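Local structure of type III chaperone protein ShcA (Pseudomonas syringae pv. tomato, 4G6T) at residues K10-D15 and E104-P109; R51-L56 and Y98-R103. The protein probably acts as a type III secretion chaperone of the CesT family, binding an effector protein before its export from the bacterium. All coordinates share one frame; numbering follows the deposited sequence.

Interaction 1: K10-D15 and E104-P109; sequences KTLLDD and EKLSVP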
ATOM      1  N   LYS A  10       5.486   4.940  10.552  1.00 22.43           N
ATOM      2  CA  LYS A  10       4.924   6.295  10.423  1.00 22.76           C
ATOM      3  C   LYS A  10       6.009   7.292  10.111  1.00 21.03           C
ATOM      4  O   LYS A  10       5.871   8.185   9.263  1.00 21.74           O
ATOM      5  CB  LYS A  10       4.226   6.690  11.707  1.00 25.91           C
ATOM      6  CG  LYS A  10       3.787   8.136  11.660  1.00 29.25           C
ATOM      7  CD  LYS A  10       3.165   8.636  12.943  1.00 31.72           C
ATOM      8  CE  LYS A  10       2.631  10.056  12.770  1.00 32.73           C
ATOM      9  NZ  LYS A  10       3.653  11.090  12.532  1.00 31.29           N
ATOM     10  N   THR A  11       7.126   7.237  10.823  1.00 21.02           N
ATOM     11  CA  THR A  11       8.209   8.148  10.551  1.00 22.56           C
ATOM     12  C   THR A  11       8.686   8.104   9.098  1.00 22.06           C
ATOM     13  O   THR A  11       8.981   9.112   8.445  1.00 23.27           O
ATOM     14  CB  THR A  11       9.376   7.922  11.543  1.00 24.27           C
ATOM     15  OG1 THR A  11       8.798   7.968  12.851  1.00 27.33           O
ATOM     16  CG2 THR A  11      10.452   8.965  11.340  1.00 23.66           C
ATOM     17  N   LEU A  12       8.773   6.877   8.583  1.00 21.62           N
ATOM     18  CA  LEU A  12       9.155   6.677   7.200  1.00 22.07           C
ATOM     19  C   LEU A  12       8.108   7.308   6.285  1.00 21.13           C
ATOM     20  O   LEU A  12       8.468   7.959   5.301  1.00 22.59           O
ATOM     21  CB  LEU A  12       9.289   5.185   6.880  1.00 21.58           C
ATOM     22  CG  LEU A  12       9.510   4.853   5.406  1.00 23.53           C
ATOM     23  CD1 LEU A  12      10.804   5.400   4.915  1.00 25.23           C
ATOM     24  CD2 LEU A  12       9.410   3.327   5.294  1.00 24.68           C
ATOM     25  N   LEU A  13       6.856   7.004   6.568  1.00 20.70           N
ATOM     26  CA  LEU A  13       5.745   7.536   5.782  1.00 22.55           C
ATOM     27  C   LEU A  13       5.720   9.057   5.767  1.00 22.61           C
ATOM     28  O   LEU A  13       5.516   9.655   4.687  1.00 23.15           O
ATOM     29  CB  LEU A  13       4.437   6.938   6.172  1.00 22.81           C
ATOM     30  CG  LEU A  13       3.232   7.253   5.262  1.00 23.53           C
ATOM     31  CD1 LEU A  13       3.499   6.723   3.863  1.00 25.81           C
ATOM     32  CD2 LEU A  13       1.981   6.635   5.851  1.00 28.52           C
ATOM     33  N   ASP A  14       6.025   9.650   6.943  1.00 22.84           N
ATOM     34  CA  ASP A  14       6.196  11.121   6.968  1.00 23.23           C
ATOM     35  C   ASP A  14       7.322  11.637   6.114  1.00 23.43           C
ATOM     36  O   ASP A  14       7.164  12.655   5.429  1.00 24.99           O
ATOM     37  CB  ASP A  14       6.448  11.566   8.402  1.00 23.46           C
ATOM     38  CG  ASP A  14       5.241  11.389   9.311  1.00 27.54           C
ATOM     39  OD1 ASP A  14       4.098  11.108   8.846  1.00 29.32           O
ATOM     40  OD2 ASP A  14       5.453  11.446  10.588  1.00 28.88           O
ATOM     41  N   ASP A  15       8.448  10.986   6.125  1.00 22.93           N
ATOM     42  CA  ASP A  15       9.593  11.357   5.294  1.00 23.64           C
ATOM     43  C   ASP A  15       9.290  11.168   3.798  1.00 23.86           C
ATOM     44  O   ASP A  15       9.738  11.954   2.972  1.00 26.99           O
ATOM     45  CB  ASP A  15      10.852  10.571   5.665  1.00 26.06           C
ATOM     46  CG  ASP A  15      11.502  11.074   6.973  1.00 30.66           C
ATOM     47  OD1 ASP A  15      11.002  12.080   7.496  1.00 33.47           O
ATOM     48  OD2 ASP A  15      12.515  10.498   7.427  1.00 34.14           O
ATOM     49  N   GLU A 104      14.313  -3.665   8.502  1.00 25.73           N
ATOM     50  CA  GLU A 104      15.768  -3.455   8.303  1.00 32.19           C
ATOM     51  C   GLU A 104      16.179  -2.835   6.979  1.00 28.77           C
ATOM     52  O   GLU A 104      17.249  -2.283   6.844  1.00 31.66           O
ATOM     53  CB  GLU A 104      16.505  -4.826   8.399  1.00 38.24           C
ATOM     54  CG  GLU A 104      16.439  -5.560   9.747  1.00 42.16           C
ATOM     55  CD  GLU A 104      15.168  -6.414  10.035  1.00 48.58           C
ATOM     56  OE1 GLU A 104      14.161  -6.403   9.258  1.00 34.23           O
ATOM     57  OE2 GLU A 104      15.158  -7.102  11.098  1.00 48.79           O
ATOM     58  N   LYS A 105      15.385  -3.029   5.926  1.00 26.22           N
ATOM     59  CA  LYS A 105      15.704  -2.537   4.615  1.00 26.79           C
ATOM     60  C   LYS A 105      14.927  -1.293   4.191  1.00 25.15           C
ATOM     61  O   LYS A 105      15.145  -0.781   3.105  1.00 27.38           O
ATOM     62  CB  LYS A 105      15.419  -3.640   3.588  1.00 28.90           C
ATOM     63  CG  LYS A 105      16.443  -4.775   3.648  1.00 33.66           C
ATOM     64  CD  LYS A 105      15.993  -6.068   2.966  1.00 43.40           C
ATOM     65  CE  LYS A 105      16.785  -7.296   3.445  1.00 47.27           C
ATOM     66  NZ  LYS A 105      16.987  -7.448   4.936  1.00 46.25           N
ATOM     67  N   LEU A 106      14.051  -0.792   5.045  1.00 22.85           N
ATOM     68  CA  LEU A 106      13.223   0.334   4.670  1.00 24.72           C
ATOM     69  C   LEU A 106      14.014   1.614   4.629  1.00 26.32           C
ATOM     70  O   LEU A 106      14.909   1.879   5.476  1.00 27.63           O
ATOM     71  CB  LEU A 106      12.065   0.528   5.632  1.00 24.70           C
ATOM     72  CG  LEU A 106      10.917  -0.453   5.596  1.00 26.51           C
ATOM     73  CD1 LEU A 106       9.981  -0.352   6.810  1.00 31.43           C
ATOM     74  CD2 LEU A 106      10.177  -0.147   4.282  1.00 27.78           C
ATOM     75  N   SER A 107      13.710   2.398   3.635  1.00 24.74           N
ATOM     76  CA  SER A 107      14.206   3.744   3.452  1.00 23.39           C
ATOM     77  C   SER A 107      13.325   4.426   2.472  1.00 23.82           C
ATOM     78  O   SER A 107      12.555   3.766   1.765  1.00 23.40           O
ATOM     79  CB  SER A 107      15.635   3.770   2.887  1.00 23.79           C
ATOM     80  OG  SER A 107      15.705   3.352   1.489  1.00 26.19           O
ATOM     81  N   VAL A 108      13.411   5.742   2.364  1.00 24.05           N
ATOM     82  CA  VAL A 108      12.554   6.441   1.435  1.00 22.88           C
ATOM     83  C   VAL A 108      12.869   6.035  -0.019  1.00 23.63           C
ATOM     84  O   VAL A 108      11.922   5.683  -0.766  1.00 23.78           O
ATOM     85  CB  VAL A 108      12.568   7.977   1.667  1.00 24.87           C
ATOM     86  CG1 VAL A 108      11.867   8.689   0.538  1.00 24.14           C
ATOM     87  CG2 VAL A 108      11.854   8.273   2.979  1.00 27.18           C
ATOM     88  N   PRO A 109      14.144   5.983  -0.438  1.00 24.99           N
ATOM     89  CA  PRO A 109      14.397   5.538  -1.846  1.00 23.44           C
ATOM     90  C   PRO A 109      13.948   4.097  -2.106  1.00 24.05           C
ATOM     91  O   PRO A 109      13.445   3.837  -3.213  1.00 24.54           O
ATOM     92  CB  PRO A 109      15.898   5.664  -2.019  1.00 26.69           C
ATOM     93  CG  PRO A 109      16.316   6.676  -0.959  1.00 29.79           C
ATOM     94  CD  PRO A 109      15.400   6.444   0.203  1.00 28.16           C
TER

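Interaction 2: R51-L56 and Y98-R103; sequences RERLLL and YQSIPR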
ATOM      1  N   ARG A  51       5.686  -9.072  12.416  1.00 23.66           N
ATOM      2  CA  ARG A  51       6.695  -9.654  11.556  1.00 24.20           C
ATOM      3  C   ARG A  51       7.705  -8.669  11.032  1.00 22.82           C
ATOM      4  O   ARG A  51       8.534  -9.005  10.191  1.00 24.38           O
ATOM      5  CB  ARG A  51       6.013 -10.445  10.411  1.00 25.86           C
ATOM      6  CG  ARG A  51       4.910 -11.408  10.860  1.00 27.00           C
ATOM      7  CD  ARG A  51       4.357 -12.267   9.732  1.00 28.00           C
ATOM      8  NE  ARG A  51       3.229 -13.143  10.128  1.00 30.78           N
ATOM      9  CZ  ARG A  51       1.959 -12.768  10.272  1.00 32.12           C
ATOM     10  NH1 ARG A  51       1.570 -11.510  10.055  1.00 29.29           N
ATOM     11  NH2 ARG A  51       1.037 -13.658  10.651  1.00 33.37           N
ATOM     12  N   GLU A  52       7.670  -7.429  11.537  1.00 21.38           N
ATOM     13  CA  GLU A  52       8.681  -6.442  11.239  1.00 22.55           C
ATOM     14  C   GLU A  52       8.856  -6.269   9.739  1.00 20.66           C
ATOM     15  O   GLU A  52       9.896  -6.279   9.199  1.00 21.16           O
ATOM     16  CB  GLU A  52      10.009  -6.749  11.956  1.00 25.74           C
ATOM     17  CG  GLU A  52       9.822  -6.753  13.460  1.00 29.81           C
ATOM     18  CD  GLU A  52      11.136  -6.984  14.223  1.00 37.86           C
ATOM     19  OE1 GLU A  52      12.093  -6.190  14.066  1.00 44.73           O
ATOM     20  OE2 GLU A  52      11.188  -7.967  14.999  1.00 49.53           O
ATOM     21  N   ARG A  53       7.741  -5.926   9.084  1.00 19.89           N
ATOM     22  CA  ARG A  53       7.806  -5.706   7.655  1.00 19.10           C
ATOM     23  C   ARG A  53       6.689  -4.735   7.221  1.00 17.98           C
ATOM     24  O   ARG A  53       5.640  -4.684   7.875  1.00 17.74           O
ATOM     25  CB  ARG A  53       7.663  -7.064   6.847  1.00 19.87           C
ATOM     26  CG  ARG A  53       6.432  -7.857   7.197  1.00 20.02           C
ATOM     27  CD  ARG A  53       6.278  -9.230   6.484  1.00 20.42           C
ATOM     28  NE  ARG A  53       4.946  -9.701   6.706  1.00 19.73           N
ATOM     29  CZ  ARG A  53       4.225 -10.442   5.839  1.00 18.36           C
ATOM     30  NH1 ARG A  53       4.755 -10.803   4.678  1.00 21.15           N
ATOM     31  NH2 ARG A  53       2.998 -10.685   6.137  1.00 21.79           N
ATOM     32  N   LEU A  54       6.938  -4.069   6.125  1.00 19.58           N
ATOM     33  CA  LEU A  54       5.926  -3.213   5.488  1.00 19.27           C
ATOM     34  C   LEU A  54       5.472  -3.925   4.232  1.00 18.06           C
ATOM     35  O   LEU A  54       6.300  -4.344   3.418  1.00 20.61           O
ATOM     36  CB  LEU A  54       6.551  -1.893   5.162  1.00 19.75           C
ATOM     37  CG  LEU A  54       5.583  -0.830   4.553  1.00 19.35           C
ATOM     38  CD1 LEU A  54       4.499  -0.394   5.557  1.00 22.82           C
ATOM     39  CD2 LEU A  54       6.346   0.368   3.952  1.00 22.06           C
ATOM     40  N   LEU A  55       4.170  -3.999   4.051  1.00 17.74           N
ATOM     41  CA  LEU A  55       3.603  -4.606   2.826  1.00 19.49           C
ATOM     42  C   LEU A  55       3.101  -3.543   1.901  1.00 19.43           C
ATOM     43  O   LEU A  55       2.427  -2.615   2.364  1.00 20.94           O
ATOM     44  CB  LEU A  55       2.511  -5.557   3.165  1.00 21.25           C
ATOM     45  CG  LEU A  55       2.925  -6.716   4.091  1.00 27.95           C
ATOM     46  CD1 LEU A  55       1.749  -7.380   4.739  1.00 33.74           C
ATOM     47  CD2 LEU A  55       3.821  -7.627   3.292  1.00 30.36           C
ATOM     48  N   LEU A  56       3.428  -3.709   0.642  1.00 17.43           N
ATOM     49  CA  LEU A  56       2.846  -2.931  -0.462  1.00 17.72           C
ATOM     50  C   LEU A  56       1.878  -3.855  -1.157  1.00 19.53           C
ATOM     51  O   LEU A  56       2.268  -4.958  -1.618  1.00 19.58           O
ATOM     52  CB  LEU A  56       3.910  -2.481  -1.410  1.00 20.04           C
ATOM     53  CG  LEU A  56       4.940  -1.438  -1.014  1.00 20.39           C
ATOM     54  CD1 LEU A  56       5.496  -1.656   0.399  1.00 27.00           C
ATOM     55  CD2 LEU A  56       6.067  -1.281  -1.991  1.00 24.30           C
ATOM     56  N   TYR A  98       1.706  -7.923  -4.605  1.00 18.18           N
ATOM     57  CA  TYR A  98       2.264  -7.587  -3.297  1.00 19.56           C
ATOM     58  C   TYR A  98       3.787  -7.542  -3.346  1.00 17.45           C
ATOM     59  O   TYR A  98       4.468  -8.217  -4.197  1.00 19.86           O
ATOM     60  CB  TYR A  98       1.784  -8.533  -2.199  1.00 20.08           C
ATOM     61  CG  TYR A  98       2.311  -9.940  -2.433  1.00 18.45           C
ATOM     62  CD1 TYR A  98       3.501 -10.327  -1.815  1.00 20.49           C
ATOM     63  CD2 TYR A  98       1.602 -10.846  -3.144  1.00 21.12           C
ATOM     64  CE1 TYR A  98       3.963 -11.628  -1.949  1.00 22.16           C
ATOM     65  CE2 TYR A  98       2.105 -12.151  -3.333  1.00 21.77           C
ATOM     66  CZ  TYR A  98       3.302 -12.505  -2.722  1.00 24.31           C
ATOM     67  OH  TYR A  98       3.854 -13.758  -2.938  1.00 25.09           O
ATOM     68  N   GLN A  99       4.364  -6.733  -2.465  1.00 18.00           N
ATOM     69  CA  GLN A  99       5.818  -6.747  -2.207  1.00 20.24           C
ATOM     70  C   GLN A  99       5.971  -6.537  -0.728  1.00 21.99           C
ATOM     71  O   GLN A  99       5.205  -5.792  -0.116  1.00 23.13           O
ATOM     72  CB  GLN A  99       6.536  -5.695  -2.988  1.00 21.35           C
ATOM     73  CG  GLN A  99       8.041  -5.527  -2.732  1.00 20.64           C
ATOM     74  CD  GLN A  99       8.847  -6.784  -3.023  1.00 21.18           C
ATOM     75  OE1 GLN A  99       8.628  -7.826  -2.425  1.00 23.89           O
ATOM     76  NE2 GLN A  99       9.641  -6.692  -4.027  1.00 24.34           N
ATOM     77  N   SER A 100       6.911  -7.211  -0.100  1.00 19.91           N
ATOM     78  CA  SER A 100       7.203  -7.012   1.311  1.00 19.81           C
ATOM     79  C   SER A 100       8.574  -6.440   1.442  1.00 20.59           C
ATOM     80  O   SER A 100       9.514  -6.819   0.739  1.00 23.82           O
ATOM     81  CB  SER A 100       7.123  -8.315   2.103  1.00 24.47           C
ATOM     82  OG  SER A 100       7.537  -8.106   3.435  1.00 29.27           O
ATOM     83  N   ILE A 101       8.736  -5.486   2.352  1.00 20.09           N
ATOM     84  CA  ILE A 101      10.056  -4.879   2.635  1.00 21.22           C
ATOM     85  C   ILE A 101      10.310  -5.069   4.153  1.00 20.75           C
ATOM     86  O   ILE A 101       9.564  -4.569   5.006  1.00 20.27           O
ATOM     87  CB  ILE A 101      10.150  -3.385   2.284  1.00 20.18           C
ATOM     88  CG1 ILE A 101       9.646  -3.048   0.866  1.00 21.11           C
ATOM     89  CG2 ILE A 101      11.590  -2.935   2.517  1.00 21.88           C
ATOM     90  CD1 ILE A 101       9.494  -1.549   0.600  1.00 22.71           C
ATOM     91  N   PRO A 102      11.353  -5.832   4.515  1.00 21.97           N
ATOM     92  CA  PRO A 102      11.635  -5.947   5.958  1.00 22.47           C
ATOM     93  C   PRO A 102      12.031  -4.592   6.525  1.00 19.98           C
ATOM     94  O   PRO A 102      12.633  -3.770   5.838  1.00 22.16           O
ATOM     95  CB  PRO A 102      12.817  -6.892   6.010  1.00 26.62           C
ATOM     96  CG  PRO A 102      12.957  -7.477   4.676  1.00 25.86           C
ATOM     97  CD  PRO A 102      12.310  -6.576   3.652  1.00 23.13           C
ATOM     98  N   ARG A 103      11.671  -4.421   7.803  1.00 20.93           N
ATOM     99  CA  ARG A 103      11.928  -3.133   8.500  1.00 23.63           C
ATOM    100  C   ARG A 103      13.382  -2.713   8.346  1.00 24.07           C
ATOM    101  O   ARG A 103      13.657  -1.529   8.077  1.00 24.23           O
ATOM    102  CB  ARG A 103      11.512  -3.223   9.971  1.00 29.93           C
ATOM    103  CG  ARG A 103      11.724  -1.922  10.805  1.00 35.95           C
ATOM    104  CD  ARG A 103      12.234  -2.222  12.263  1.00 40.84           C
ATOM    105  NE  ARG A 103      11.167  -2.554  13.191  1.00 50.40           N
ATOM    106  CZ  ARG A 103      10.711  -1.775  14.191  1.00 53.64           C
ATOM    107  NH1 ARG A 103      11.243  -0.567  14.460  1.00 53.07           N
ATOM    108  NH2 ARG A 103       9.718  -2.222  14.963  1.00 55.15           N
TER

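Interaction 1: K10-D15 and E104-P109
Leu12, on helix 8-19, reaches across to the turn that leads into helix 108-127, and its two methyl groups divide the work. CD2 goes to Leu106, lying 3.7 Å from Leu106 CD2 and close to Leu106 CB as well, while CD1 is 3.6 Å from Val108 CG2 and equally near the carbonyl carbon of Ser107. The fork therefore straddles the bend of the chain between Leu106 and Val108. Its torsions explain this: CG stands anti to the backbone N (chi1 172°), which carries the branch point out from the helix toward the turn. The Leu12 and Leu106 side chains cross at about a right angle, whereas Leu12 and Val108 run past one another in opposite directions. Val108 keeps CG1 anti to its own N (chi1 170°), and the other methyl, CG2, does the touching. That methyl also meets Asp15 one helical turn after Leu12, with Asp15 CB 3.7 Å from Val108 CG2; only the methylene of the aspartate takes part. Ser107 turns its side chain away and caps helix 108-127, its OG bonded to the backbone N of Thr110. On the helix 8-19 side, off the interface, Lys10 NZ lies 2.7 Å from Asp14 OD2 in a salt bridge, on the syn lone pair of that oxygen. With 208 Å² buried and methyl-to-methyl contacts in place of hydrogen bonds between the segments, the chemistry implies a small apolar join near the surface, held by methyl packing, while Lys10, Asp14 and Ser107 bond along their own helices.

Interaction 2: R51-L56 and Y98-R103
Two neighbouring strands of the antiparallel sheet, 53-59 and 95-102, pair here; the axes of segments 53-56 and 98-102 approach to 4.6 Å, with 159° between their N-to-C directions. Leu54 with Ile101 and Leu56 with Gln99 are hydrogen-bonded pairs; Arg53 with Pro102 and Leu55 with Ser100 are non-hydrogen-bonded. Leu56 N gives the shortest bond, 2.8 Å to Gln99 O, nearly straight at 173°. Arg103 N donates to Glu52 O at 2.9 Å, from above the carbonyl plane, and this bond carries the pairing one residue past the Arg53-Pro102 pair. Glu52 and Arg53 both face Asp48 in a G1 beta bulge.

On one face of the sheet, Arg53 CD lies 3.5 Å from Ser100 OG. Arg53 CG sits between its backbone N and carbonyl carbon (chi1 54°), and the extended chain beyond brings the guanidinium over Leu55 CD2, which is 3.6 Å from its plane and offset toward the rim; Arg53 NE makes a salt bridge with Asp48. Leu55 CD2 also meets Ser100 CB at 3.6 Å. On the other face Leu56 CD1 and Ile101 CD1 touch at 4.0 Å. At the end of the ladder Glu52 OE1 stands 3.9 Å from Arg103 NE, with the carboxylate and guanidinium planes perpendicular: a long, purely electrostatic salt bridge, while Arg103 NH1 bonds to Ser5 O.

The face bearing Leu56 and Ile101 packs on helix 108-127 through Glu114, Met115 and Leu118, and Gln99 NE2 reaches Glu114 too. Strand 41-48 flanks 53-59, strand 85-88 flanks 95-102, and Arg53 and Leu55 pack against the other protein chain of the assembly.

Interactions 1 and 2 have centres about 11 Å apart and are joined by consecutive residues, since 98-103 runs directly into 104-109. In chain order the segments come as 10-15, 51-56, 98-103 and 104-109, so the strand pairing of interaction 2 falls within the span bridged by interaction 1. Leu106 links them physically: its CD2 lies 3.6 Å from Ile101 CG2 and 3.9 Å from Leu54 CD2. Interaction 1 therefore fastens helix 8-19 to the turn where strand 95-102 gives way to helix 108-127, and interaction 2 pairs that strand with 53-59, the central strand of the sheet. Together they connect the N-terminal helix, the sheet and the C-terminal helix within one CesT-family fold.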